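Local coordinates for protein adenosine kinase, putative (Trypanosoma brucei, PDB 3OTX) that probably transfers a phosphate group from ATP to adenosine, yielding AMP and ADP in purine salvage, and here holds the inhibitor bis(adenosine)-5'-pentaphosphate, at residues Y167-T172 and N197-F202; T218-A223 and V262-R267; G192-N197 and G212-Y217. The protein carries 1 engineered substitution. All coordinates share one frame; numbering follows the deposited sequence. Where two conformers were deposited one is given.

Along the chain, interaction 1 opens first, at 167-172, where strand 165-169 runs into a 3-10 turn. Before it closes at 197-202, strand 193-197 opens interaction 3, which closes only at 212-217, so the two cross and share N197. Interaction 2 follows in series, starting at 218-223 and closing across the intervening helices at 262-267. Together they run through four neighbouring parallel strands of the large sheet, in the order 165-169, 193-197, 220-224, 262-267. L198 N to V222 O ties interaction 1 to interaction 2. Interaction 1 meets one adenine of AP5 and interaction 2 the phosphate next to its other adenosine, whereas interaction 3 seats a helix end on the sheet well away from it.

Interaction 1: residues Y167-T172 and N197-F202. With AP5 (bis(adenosine)-5'-pentaphosphate), chain C.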
loop_
_atom_site.group_PDB
_atom_site.type_symbol
_atom_site.label_atom_id
_atom_site.label_comp_id
_atom_site.label_asym_id
_atom_site.label_seq_id
_atom_site.Cartn_x
_atom_site.Cartn_y
_atom_site.Cartn_z
ATOM N N TYR A 167 -9.352 2.436 -1.361
ATOM C CA TYR A 167 -8.220 1.711 -0.830
ATOM C C TYR A 167 -7.349 2.662 -0.031
ATOM O O TYR A 167 -6.859 3.684 -0.569
ATOM C CB TYR A 167 -7.397 1.077 -1.960
ATOM C CG TYR A 167 -6.071 0.553 -1.465
ATOM C CD1 TYR A 167 -6.010 -0.589 -0.671
ATOM C CD2 TYR A 167 -4.902 1.230 -1.754
ATOM C CE1 TYR A 167 -4.787 -1.057 -0.198
ATOM C CE2 TYR A 167 -3.680 0.764 -1.289
ATOM C CZ TYR A 167 -3.648 -0.364 -0.513
ATOM O OH TYR A 167 -2.430 -0.814 -0.056
ATOM N N PHE A 168 -7.134 2.308 1.232
ATOM C CA PHE A 168 -6.198 3.022 2.083
ATOM C C PHE A 168 -5.104 2.096 2.520
ATOM O O PHE A 168 -5.374 0.950 2.853
ATOM C CB PHE A 168 -6.896 3.536 3.339
ATOM C CG PHE A 168 -7.631 4.820 3.139
ATOM C CD1 PHE A 168 -8.671 4.934 2.192
ATOM C CD2 PHE A 168 -7.338 5.909 3.941
ATOM C CE1 PHE A 168 -9.357 6.153 2.012
ATOM C CE2 PHE A 168 -8.038 7.116 3.792
ATOM C CZ PHE A 168 -9.053 7.226 2.813
ATOM N N SER A 169 -3.861 2.582 2.508
ATOM C CA SER A 169 -2.794 1.813 3.133
ATOM C C SER A 169 -2.964 1.861 4.649
ATOM O O SER A 169 -3.475 2.845 5.203
ATOM C CB SER A 169 -1.441 2.395 2.757
ATOM O OG SER A 169 -1.246 3.628 3.419
ATOM N N GLY A 170 -2.504 0.805 5.319
ATOM C CA GLY A 170 -2.440 0.828 6.768
ATOM C C GLY A 170 -1.592 1.997 7.244
ATOM O O GLY A 170 -1.825 2.544 8.307
ATOM N N PHE A 171 -0.612 2.386 6.448
ATOM C CA PHE A 171 0.218 3.559 6.794
ATOM C C PHE A 171 -0.535 4.864 7.006
ATOM O O PHE A 171 -0.051 5.723 7.761
ATOM C CB PHE A 171 1.255 3.769 5.705
ATOM C CG PHE A 171 2.302 2.680 5.607
ATOM C CD1 PHE A 171 2.540 2.068 4.358
ATOM C CD2 PHE A 171 3.073 2.334 6.697
ATOM C CE1 PHE A 171 3.594 1.100 4.240
ATOM C CE2 PHE A 171 4.137 1.355 6.608
ATOM C CZ PHE A 171 4.379 0.756 5.374
ATOM N N THR A 172 -1.734 4.982 6.435
ATOM C CA THR A 172 -2.568 6.163 6.705
ATOM C C THR A 172 -3.007 6.274 8.169
ATOM O O THR A 172 -3.338 7.352 8.611
ATOM C CB THR A 172 -3.830 6.225 5.815
ATOM O OG1 THR A 172 -4.659 5.097 6.083
ATOM C CG2 THR A 172 -3.436 6.232 4.338
ATOM N N ASN A 197 -4.749 -2.318 3.472
ATOM C CA ASN A 197 -3.621 -3.217 3.639
ATOM C C ASN A 197 -3.090 -3.008 5.047
ATOM O O ASN A 197 -3.099 -1.897 5.522
ATOM C CB ASN A 197 -2.561 -2.891 2.576
ATOM C CG ASN A 197 -1.264 -3.673 2.757
ATOM O OD1 ASN A 197 -0.215 -3.082 2.929
ATOM N ND2 ASN A 197 -1.342 -4.988 2.725
ATOM N N LEU A 198 -2.590 -4.058 5.681
ATOM C CA LEU A 198 -2.025 -3.909 7.019
ATOM C C LEU A 198 -0.682 -3.179 7.065
ATOM O O LEU A 198 -0.292 -2.687 8.127
ATOM C CB LEU A 198 -1.945 -5.278 7.701
ATOM C CG LEU A 198 -3.299 -5.961 7.947
ATOM C CD1 LEU A 198 -3.091 -7.210 8.808
ATOM C CD2 LEU A 198 -4.277 -4.972 8.636
ATOM N N SER A 199 0.019 -3.137 5.922
ATOM C CA SER A 199 1.257 -2.317 5.686
ATOM C C SER A 199 2.521 -2.705 6.425
ATOM O O SER A 199 3.589 -2.795 5.805
ATOM C CB SER A 199 1.007 -0.822 5.923
ATOM O OG SER A 199 0.067 -0.280 4.999
ATOM N N ALA A 200 2.449 -2.863 7.737
ATOM C CA ALA A 200 3.648 -3.173 8.513
ATOM C C ALA A 200 3.290 -3.691 9.870
ATOM O O ALA A 200 2.311 -3.243 10.468
ATOM C CB ALA A 200 4.539 -1.899 8.652
ATOM N N PRO A 201 4.108 -4.605 10.406
ATOM C CA PRO A 201 3.829 -5.025 11.758
ATOM C C PRO A 201 3.680 -3.871 12.732
ATOM O O PRO A 201 2.871 -3.986 13.645
ATOM C CB PRO A 201 5.037 -5.908 12.114
ATOM C CG PRO A 201 5.403 -6.523 10.784
ATOM C CD PRO A 201 5.173 -5.412 9.764
ATOM N N PHE A 202 4.371 -2.743 12.544
ATOM C CA PHE A 202 4.249 -1.633 13.513
ATOM C C PHE A 202 2.873 -0.980 13.598
ATOM O O PHE A 202 2.537 -0.336 14.596
ATOM C CB PHE A 202 5.355 -0.577 13.367
ATOM C CG PHE A 202 5.166 0.399 12.232
ATOM C CD1 PHE A 202 4.286 1.473 12.332
ATOM C CD2 PHE A 202 5.932 0.271 11.081
ATOM C CE1 PHE A 202 4.146 2.385 11.272
ATOM C CE2 PHE A 202 5.803 1.192 10.035
ATOM C CZ PHE A 202 4.916 2.238 10.126
HETATM P PA AP5 C . 4.988 -11.001 -0.765
HETATM O O1A AP5 C . 6.461 -11.295 -0.499
HETATM O O2A AP5 C . 4.032 -11.821 0.077
HETATM O O3A AP5 C . 4.592 -9.459 -0.528
HETATM P PB AP5 C . 5.148 -8.482 0.631
HETATM O O1B AP5 C . 5.748 -9.232 1.780
HETATM O O2B AP5 C . 4.051 -7.521 0.933
HETATM O O3B AP5 C . 6.302 -7.766 -0.200
HETATM P PG AP5 C . 7.601 -6.946 0.220
HETATM O O1G AP5 C . 8.567 -7.060 -0.918
HETATM O O2G AP5 C . 8.286 -7.438 1.475
HETATM O O3G AP5 C . 7.005 -5.513 0.264
HETATM P PD AP5 C . 7.700 -4.098 0.622
HETATM O O1D AP5 C . 9.174 -4.205 0.970
HETATM O O2D AP5 C . 6.773 -3.449 1.611
HETATM O O3D AP5 C . 7.644 -3.372 -0.813
HETATM P PE AP5 C . 6.403 -2.521 -1.398
HETATM O O1E AP5 C . 5.112 -3.197 -1.034
HETATM O O2E AP5 C . 6.660 -2.224 -2.874
HETATM O O5F AP5 C . 4.746 -11.160 -2.342
HETATM C C5F AP5 C . 3.503 -10.782 -2.932
HETATM C C4F AP5 C . 3.332 -11.530 -4.232
HETATM O O4F AP5 C . 4.472 -11.312 -5.075
HETATM C C3F AP5 C . 3.291 -13.049 -4.094
HETATM O O3F AP5 C . 1.973 -13.468 -3.841
HETATM C C2F AP5 C . 3.867 -13.531 -5.394
HETATM O O2F AP5 C . 2.878 -13.502 -6.393
HETATM C C1F AP5 C . 4.894 -12.445 -5.729
HETATM N N9A AP5 C . 6.268 -12.754 -5.239
HETATM C C8A AP5 C . 6.939 -12.133 -4.182
HETATM N N7A AP5 C . 8.174 -12.699 -4.087
HETATM C C5A AP5 C . 8.299 -13.637 -5.057
HETATM C C6A AP5 C . 9.324 -14.469 -5.448
HETATM N N6A AP5 C . 10.540 -14.398 -4.899
HETATM N N1A AP5 C . 9.124 -15.312 -6.514
HETATM C C2A AP5 C . 7.932 -15.332 -7.221
HETATM N N3A AP5 C . 6.918 -14.485 -6.827
HETATM C C4A AP5 C . 7.102 -13.644 -5.790
HETATM O O5J AP5 C . 6.467 -1.135 -0.554
HETATM C C5J AP5 C . 7.610 -0.303 -0.654
HETATM C C4J AP5 C . 7.075 1.110 -0.494
HETATM O O4J AP5 C . 6.678 1.352 0.866
HETATM C C3J AP5 C . 8.124 2.198 -0.746
HETATM O O3J AP5 C . 7.853 2.772 -2.025
HETATM C C2J AP5 C . 7.950 3.188 0.417
HETATM O O2J AP5 C . 7.887 4.549 0.004
HETATM C C1J AP5 C . 6.634 2.748 1.010
HETATM N N9B AP5 C . 6.466 3.129 2.420
HETATM C C8B AP5 C . 7.304 2.769 3.441
HETATM N N7B AP5 C . 6.827 3.357 4.569
HETATM C C5B AP5 C . 5.701 4.074 4.258
HETATM C C6B AP5 C . 4.821 4.848 5.024
HETATM N N6B AP5 C . 4.999 5.112 6.329
HETATM N N1B AP5 C . 3.803 5.453 4.339
HETATM C C2B AP5 C . 3.541 5.259 3.002
HETATM N N3B AP5 C . 4.434 4.533 2.240
HETATM C C4B AP5 C . 5.472 3.925 2.889
#
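The F171 ring overlaps the CB of S199 on one face and an adenine of AP5 on the other, so the ring lies between serine and base. S199 CB sits 3.5 Å from the centroid of the F171 ring and only 6° off its normal, a CH-pi contact over the middle of the face. On the opposite face C6B of the adenine lies nearer the rim, and F171 CB comes within 3.3 Å of N1B of the same base. With CG beside its own backbone N (chi1 -67°), the ring is carried back across S199. At its edge stands F202, whose CZ is 3.7 Å from F171 CE2.

Polar contacts fix the turn that bears the ring. F171 N donates to S199 OG over 3.1 Å, bent to 137° at the hydrogen. S169 O takes two bonds, from T172 OG1 at 2.7 Å and from T172 N at 3.0 Å, pinning the start of the 3-10 turn. Further back, Y167 OH rests 3.4 Å from N197 CB, and N197 N reaches F168 O only weakly. N15, another adenosine-binding residue, holds F171 O by a weak bond. F171, which binds adenosine in this PfkB-family kinase, thus meets the base with the flat of its ring, probably through dispersion, while its N-H is spent on the serine that backs it.

Interaction 2: residues T218-A223 and V262-R267. With AP5 (bis(adenosine)-5'-pentaphosphate), chain C.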
loop_
_atom_site.group_PDB
_atom_site.type_symbol
_atom_site.label_atom_id
_atom_site.label_comp_id
_atom_site.label_asym_id
_atom_site.label_seq_id
_atom_site.Cartn_x
_atom_site.Cartn_y
_atom_site.Cartn_z
ATOM N N THR A 218 -14.301 -2.175 7.094
ATOM C CA THR A 218 -13.390 -2.671 6.073
ATOM C C THR A 218 -13.948 -3.951 5.468
ATOM O O THR A 218 -14.120 -4.960 6.172
ATOM C CB THR A 218 -11.992 -2.886 6.650
ATOM O OG1 THR A 218 -11.478 -1.624 7.132
ATOM C CG2 THR A 218 -11.042 -3.402 5.561
ATOM N N ASP A 219 -14.253 -3.904 4.171
ATOM C CA ASP A 219 -14.660 -5.120 3.472
ATOM C C ASP A 219 -13.490 -6.072 3.169
ATOM O O ASP A 219 -13.597 -7.274 3.460
ATOM C CB ASP A 219 -15.393 -4.768 2.197
ATOM C CG ASP A 219 -16.531 -3.807 2.443
ATOM O OD1 ASP A 219 -17.515 -4.184 3.102
ATOM O OD2 ASP A 219 -16.457 -2.670 1.985
ATOM N N ILE A 220 -12.372 -5.559 2.635
ATOM C CA ILE A 220 -11.299 -6.449 2.233
ATOM C C ILE A 220 -10.040 -6.028 3.000
ATOM O O ILE A 220 -9.654 -4.868 2.990
ATOM C CB ILE A 220 -11.060 -6.393 0.713
ATOM C CG1 ILE A 220 -12.368 -6.694 -0.047
ATOM C CG2 ILE A 220 -9.928 -7.337 0.324
ATOM C CD1 ILE A 220 -12.161 -7.211 -1.457
ATOM N N ILE A 221 -9.443 -6.997 3.680
ATOM C CA ILE A 221 -8.206 -6.798 4.383
ATOM C C ILE A 221 -7.135 -7.572 3.631
ATOM O O ILE A 221 -7.279 -8.773 3.405
ATOM C CB ILE A 221 -8.265 -7.354 5.802
ATOM C CG1 ILE A 221 -9.396 -6.674 6.617
ATOM C CG2 ILE A 221 -6.875 -7.218 6.468
ATOM C CD1 ILE A 221 -9.742 -7.381 7.910
ATOM N N VAL A 222 -6.063 -6.875 3.246
ATOM C CA VAL A 222 -4.970 -7.494 2.484
ATOM C C VAL A 222 -3.697 -7.350 3.331
ATOM O O VAL A 222 -3.469 -6.306 3.958
ATOM C CB VAL A 222 -4.798 -6.796 1.118
ATOM C CG1 VAL A 222 -3.629 -7.406 0.320
ATOM C CG2 VAL A 222 -6.070 -6.942 0.300
ATOM N N ALA A 223 -2.889 -8.414 3.404
ATOM C CA ALA A 223 -1.610 -8.351 4.114
ATOM C C ALA A 223 -0.675 -9.425 3.605
ATOM O O ALA A 223 -1.052 -10.230 2.787
ATOM C CB ALA A 223 -1.810 -8.533 5.594
ATOM N N VAL A 262 -13.628 -10.060 3.045
ATOM C CA VAL A 262 -12.665 -10.870 2.300
ATOM C C VAL A 262 -11.310 -10.641 2.967
ATOM O O VAL A 262 -10.972 -9.502 3.309
ATOM C CB VAL A 262 -12.567 -10.422 0.809
ATOM C CG1 VAL A 262 -11.557 -11.287 -0.013
ATOM C CG2 VAL A 262 -13.938 -10.406 0.152
ATOM N N VAL A 263 -10.518 -11.697 3.122
ATOM C CA VAL A 263 -9.181 -11.548 3.657
ATOM C C VAL A 263 -8.212 -12.192 2.671
ATOM O O VAL A 263 -8.441 -13.317 2.210
ATOM C CB VAL A 263 -9.074 -12.164 5.067
ATOM C CG1 VAL A 263 -7.695 -12.005 5.657
ATOM C CG2 VAL A 263 -10.110 -11.513 6.042
ATOM N N VAL A 264 -7.136 -11.476 2.341
ATOM C CA VAL A 264 -6.158 -11.948 1.358
ATOM C C VAL A 264 -4.775 -11.811 1.980
ATOM O O VAL A 264 -4.351 -10.693 2.261
ATOM C CB VAL A 264 -6.186 -11.050 0.099
ATOM C CG1 VAL A 264 -5.160 -11.535 -0.947
ATOM C CG2 VAL A 264 -7.592 -11.000 -0.521
ATOM N N PHE A 265 -4.069 -12.919 2.182
ATOM C CA PHE A 265 -2.721 -12.894 2.766
ATOM C C PHE A 265 -1.750 -13.536 1.780
ATOM O O PHE A 265 -1.860 -14.735 1.466
ATOM C CB PHE A 265 -2.646 -13.690 4.085
ATOM C CG PHE A 265 -3.417 -13.101 5.222
ATOM C CD1 PHE A 265 -3.526 -11.720 5.375
ATOM C CD2 PHE A 265 -3.996 -13.951 6.183
ATOM C CE1 PHE A 265 -4.219 -11.177 6.467
ATOM C CE2 PHE A 265 -4.688 -13.416 7.276
ATOM C CZ PHE A 265 -4.796 -12.028 7.393
ATOM N N THR A 266 -0.805 -12.737 1.306
ATOM C CA THR A 266 0.205 -13.214 0.378
ATOM C C THR A 266 1.347 -13.877 1.140
ATOM O O THR A 266 1.602 -13.567 2.319
ATOM C CB THR A 266 0.753 -12.093 -0.527
ATOM O OG1 THR A 266 1.357 -11.077 0.291
ATOM C CG2 THR A 266 -0.371 -11.445 -1.334
ATOM N N ARG A 267 2.032 -14.792 0.437
ATOM C CA ARG A 267 3.039 -15.625 1.067
ATOM C C ARG A 267 4.300 -15.783 0.225
ATOM O O ARG A 267 4.908 -16.840 0.229
ATOM C CB ARG A 267 2.456 -16.992 1.474
ATOM C CG ARG A 267 1.338 -16.848 2.544
ATOM C CD ARG A 267 1.134 -18.172 3.234
ATOM N NE ARG A 267 0.606 -19.123 2.272
ATOM C CZ ARG A 267 0.059 -20.279 2.627
ATOM N NH1 ARG A 267 0.004 -20.617 3.914
ATOM N NH2 ARG A 267 -0.426 -21.100 1.703
HETATM P PA AP5 C . 4.988 -11.001 -0.765
HETATM O O1A AP5 C . 6.461 -11.295 -0.499
HETATM O O2A AP5 C . 4.032 -11.821 0.077
HETATM O O3A AP5 C . 4.592 -9.459 -0.528
HETATM P PB AP5 C . 5.148 -8.482 0.631
HETATM O O1B AP5 C . 5.748 -9.232 1.780
HETATM O O2B AP5 C . 4.051 -7.521 0.933
HETATM O O3B AP5 C . 6.302 -7.766 -0.200
HETATM P PG AP5 C . 7.601 -6.946 0.220
HETATM O O1G AP5 C . 8.567 -7.060 -0.918
HETATM O O2G AP5 C . 8.286 -7.438 1.475
HETATM O O3G AP5 C . 7.005 -5.513 0.264
HETATM P PD AP5 C . 7.700 -4.098 0.622
HETATM O O1D AP5 C . 9.174 -4.205 0.970
HETATM O O2D AP5 C . 6.773 -3.449 1.611
HETATM O O3D AP5 C . 7.644 -3.372 -0.813
HETATM P PE AP5 C . 6.403 -2.521 -1.398
HETATM O O1E AP5 C . 5.112 -3.197 -1.034
HETATM O O2E AP5 C . 6.660 -2.224 -2.874
HETATM O O5F AP5 C . 4.746 -11.160 -2.342
HETATM C C5F AP5 C . 3.503 -10.782 -2.932
HETATM C C4F AP5 C . 3.332 -11.530 -4.232
HETATM O O4F AP5 C . 4.472 -11.312 -5.075
HETATM C C3F AP5 C . 3.291 -13.049 -4.094
HETATM O O3F AP5 C . 1.973 -13.468 -3.841
HETATM C C2F AP5 C . 3.867 -13.531 -5.394
HETATM O O2F AP5 C . 2.878 -13.502 -6.393
HETATM C C1F AP5 C . 4.894 -12.445 -5.729
HETATM N N9A AP5 C . 6.268 -12.754 -5.239
HETATM C C8A AP5 C . 6.939 -12.133 -4.182
HETATM N N7A AP5 C . 8.174 -12.699 -4.087
HETATM C C5A AP5 C . 8.299 -13.637 -5.057
HETATM C C6A AP5 C . 9.324 -14.469 -5.448
HETATM N N6A AP5 C . 10.540 -14.398 -4.899
HETATM N N1A AP5 C . 9.124 -15.312 -6.514
HETATM C C2A AP5 C . 7.932 -15.332 -7.221
HETATM N N3A AP5 C . 6.918 -14.485 -6.827
HETATM C C4A AP5 C . 7.102 -13.644 -5.790
HETATM O O5J AP5 C . 6.467 -1.135 -0.554
HETATM C C5J AP5 C . 7.610 -0.303 -0.654
HETATM C C4J AP5 C . 7.075 1.110 -0.494
HETATM O O4J AP5 C . 6.678 1.352 0.866
HETATM C C3J AP5 C . 8.124 2.198 -0.746
HETATM O O3J AP5 C . 7.853 2.772 -2.025
HETATM C C2J AP5 C . 7.950 3.188 0.417
HETATM O O2J AP5 C . 7.887 4.549 0.004
HETATM C C1J AP5 C . 6.634 2.748 1.010
HETATM N N9B AP5 C . 6.466 3.129 2.420
HETATM C C8B AP5 C . 7.304 2.769 3.441
HETATM N N7B AP5 C . 6.827 3.357 4.569
HETATM C C5B AP5 C . 5.701 4.074 4.258
HETATM C C6B AP5 C . 4.821 4.848 5.024
HETATM N N6B AP5 C . 4.999 5.112 6.329
HETATM N N1B AP5 C . 3.803 5.453 4.339
HETATM C C2B AP5 C . 3.541 5.259 3.002
HETATM N N3B AP5 C . 4.434 4.533 2.240
HETATM C C4B AP5 C . 5.472 3.925 2.889
#
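I220 turns CG1 to the side of its backbone N (chi1 -55°), and V262 CG2, likewise beside its own backbone N, lies against I220 CG1 and CD1. The two side chains run side by side, I220 CG1 3.8 Å from V262 CB. V222 and V264 repeat the pattern two residues on, more loosely, with V222 CG2 4.1 Å from V264 CB. These four lie on one face of the sheet, and helix 300-311 packs on three of them: Y311 on I220, M304 on V222 and F303 on V264. On the other face A223 CB approaches F265 CD1 at 3.6 Å, and the F265 ring folds back over CG1 of V263 in its own strand. Helix 242-251 closes over V263 and F265.

The strands are adjacent and parallel, joined by a helical connection, which makes this a beta-alpha-beta crossover in the central sheet of the ribokinase-like fold. Five backbone bonds zip it together in the alternating parallel pattern, the first from V262 N to D219 O (2.8 Å), the last from T266 N to A223 O (2.9 Å), with I221, V264 and A223 donating between them. C-alpha hydrogens add to them, F265 CA lying 3.1 Å from A223 O. At the start of the ladder the carboxylate of D219 is held by Y255 and F194 N.

The sheet brings T266, an ADP-binding residue, to the AP5 phosphate chain. Its hydroxyl stands between the backbone N and the carbonyl carbon (chi1 60°) and donates to phosphate oxygen O2A of AP5, T266 OG1 to O2A measuring 2.8 Å.

Interaction 3: residues G192-N197 and G212-Y217; sequences GLFMIN and GEVLPY
F194 and I196, alternate residues on one face of strand 193-197, meet V214 of helix 208-214 and L215 of the 3-10 segment after it. The pair of segments forms part of a beta-alpha-beta unit of the ribokinase-like fold: the chain leaves the strand, passes through helices 201-206 and 208-214, and returns as the neighbouring parallel strand 220-224. In the first shell V214 CG1 touches both strand residues, 3.8 Å from F194 CE2 and 4.1 Å from I196 CG2. With CG anti to the backbone N (chi1 -169°), the phenyl ring carries CE2 to that methyl. F194 and V214 cross at about a right angle. The longer branch of I196 runs across L215, I196 CD1 meeting L215 CD2 at 3.7 Å. Nearer the base of the phenylalanine, F194 CB packs 3.5 Å from Y217 O. No hydrogen bond links the two segments; apart from Y217 O against F194 CB the touching groups are apolar.

The second shell sets both partners in place. The F194 ring also meets that of F168 on the adjoining strand, with planes at about 35°, and F194 N is bonded to the D219 carboxylate. V180 of helix 177-189 also touches V214. Y217 N, in the 3-10 segment 215-217, is bonded 3.0 Å from V214 O, which also accepts from T218 OG1.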
loop_
_atom_site.group_PDB
_atom_site.type_symbol
_atom_site.label_atom_id
_atom_site.label_comp_id
_atom_site.label_asym_id
_atom_site.label_seq_id
_atom_site.Cartn_x
_atom_site.Cartn_y
_atom_site.Cartn_z
ATOM N N GLY A 192 -20.227 1.038 -2.182
ATOM C CA GLY A 192 -18.885 0.718 -2.715
ATOM C C GLY A 192 -18.230 -0.304 -1.814
ATOM O O GLY A 192 -18.905 -1.040 -1.060
ATOM N N LEU A 193 -16.915 -0.376 -1.955
ATOM C CA LEU A 193 -16.058 -1.271 -1.192
ATOM C C LEU A 193 -14.948 -0.509 -0.539
ATOM O O LEU A 193 -14.360 0.372 -1.155
ATOM C CB LEU A 193 -15.429 -2.302 -2.124
ATOM C CG LEU A 193 -16.457 -3.425 -2.195
ATOM C CD1 LEU A 193 -16.807 -3.807 -3.617
ATOM C CD2 LEU A 193 -16.033 -4.596 -1.322
ATOM N N PHE A 194 -14.652 -0.848 0.706
ATOM C CA PHE A 194 -13.519 -0.283 1.411
ATOM C C PHE A 194 -12.500 -1.357 1.691
ATOM O O PHE A 194 -12.847 -2.420 2.221
ATOM C CB PHE A 194 -13.950 0.370 2.729
ATOM C CG PHE A 194 -12.853 1.190 3.352
ATOM C CD1 PHE A 194 -12.670 2.520 2.975
ATOM C CD2 PHE A 194 -11.955 0.607 4.235
ATOM C CE1 PHE A 194 -11.649 3.276 3.511
ATOM C CE2 PHE A 194 -10.898 1.368 4.785
ATOM C CZ PHE A 194 -10.733 2.699 4.392
ATOM N N MET A 195 -11.245 -1.072 1.336
ATOM C CA MET A 195 -10.163 -2.039 1.443
ATOM C C MET A 195 -8.974 -1.397 2.128
ATOM O O MET A 195 -8.654 -0.241 1.858
ATOM C CB MET A 195 -9.724 -2.503 0.056
ATOM C CG MET A 195 -10.855 -2.824 -0.890
ATOM S SD MET A 195 -10.180 -3.178 -2.505
ATOM C CE MET A 195 -8.885 -4.309 -2.033
ATOM N N ILE A 196 -8.318 -2.157 2.990
ATOM C CA ILE A 196 -7.078 -1.697 3.619
ATOM C C ILE A 196 -6.003 -2.750 3.490
ATOM O O ILE A 196 -6.312 -3.959 3.394
ATOM C CB ILE A 196 -7.246 -1.379 5.114
ATOM C CG1 ILE A 196 -7.819 -2.566 5.897
ATOM C CG2 ILE A 196 -8.082 -0.174 5.307
ATOM C CD1 ILE A 196 -8.070 -2.242 7.341
ATOM N N ASN A 197 -4.749 -2.318 3.472
ATOM C CA ASN A 197 -3.621 -3.217 3.639
ATOM C C ASN A 197 -3.090 -3.008 5.047
ATOM O O ASN A 197 -3.099 -1.897 5.522
ATOM C CB ASN A 197 -2.561 -2.891 2.576
ATOM C CG ASN A 197 -1.264 -3.673 2.757
ATOM O OD1 ASN A 197 -0.215 -3.082 2.929
ATOM N ND2 ASN A 197 -1.342 -4.988 2.725
ATOM N N GLY A 212 -8.358 -0.605 14.866
ATOM C CA GLY A 212 -9.630 -1.108 15.400
ATOM C C GLY A 212 -10.837 -0.256 15.027
ATOM O O GLY A 212 -11.937 -0.785 14.859
ATOM N N GLU A 213 -10.641 1.054 14.928
ATOM C CA GLU A 213 -11.725 1.958 14.535
ATOM C C GLU A 213 -12.178 1.691 13.099
ATOM O O GLU A 213 -13.366 1.815 12.773
ATOM C CB GLU A 213 -11.309 3.420 14.662
ATOM C CG GLU A 213 -11.392 3.973 16.054
ATOM C CD GLU A 213 -11.496 5.478 16.055
ATOM O OE1 GLU A 213 -12.559 6.000 15.658
ATOM O OE2 GLU A 213 -10.524 6.130 16.475
ATOM N N VAL A 214 -11.212 1.324 12.254
ATOM C CA VAL A 214 -11.460 1.193 10.817
ATOM C C VAL A 214 -11.917 -0.210 10.397
ATOM O O VAL A 214 -12.689 -0.351 9.445
ATOM C CB VAL A 214 -10.198 1.680 10.023
ATOM C CG1 VAL A 214 -10.213 1.300 8.546
ATOM C CG2 VAL A 214 -10.026 3.215 10.196
ATOM N N LEU A 215 -11.491 -1.247 11.110
ATOM C CA LEU A 215 -11.782 -2.621 10.665
ATOM C C LEU A 215 -13.274 -2.967 10.451
ATOM O O LEU A 215 -13.607 -3.618 9.479
ATOM C CB LEU A 215 -11.152 -3.647 11.604
ATOM C CG LEU A 215 -9.634 -3.726 11.471
ATOM C CD1 LEU A 215 -9.146 -4.515 12.701
ATOM C CD2 LEU A 215 -9.256 -4.392 10.168
ATOM N N PRO A 216 -14.164 -2.523 11.358
ATOM C CA PRO A 216 -15.591 -2.856 11.142
ATOM C C PRO A 216 -16.123 -2.362 9.786
ATOM O O PRO A 216 -17.044 -2.954 9.230
ATOM C CB PRO A 216 -16.301 -2.107 12.259
ATOM C CG PRO A 216 -15.256 -1.838 13.287
ATOM C CD PRO A 216 -13.959 -1.693 12.553
ATOM N N TYR A 217 -15.547 -1.272 9.268
ATOM C CA TYR A 217 -16.009 -0.688 8.003
ATOM C C TYR A 217 -15.240 -1.266 6.817
ATOM O O TYR A 217 -15.451 -0.860 5.679
ATOM C CB TYR A 217 -15.748 0.824 8.010
ATOM C CG TYR A 217 -16.496 1.696 8.976
ATOM C CD1 TYR A 217 -15.896 2.131 10.166
ATOM C CD2 TYR A 217 -17.772 2.181 8.658
ATOM C CE1 TYR A 217 -16.575 2.990 11.041
ATOM C CE2 TYR A 217 -18.448 3.040 9.505
ATOM C CZ TYR A 217 -17.853 3.438 10.692
ATOM O OH TYR A 217 -18.541 4.303 11.523
#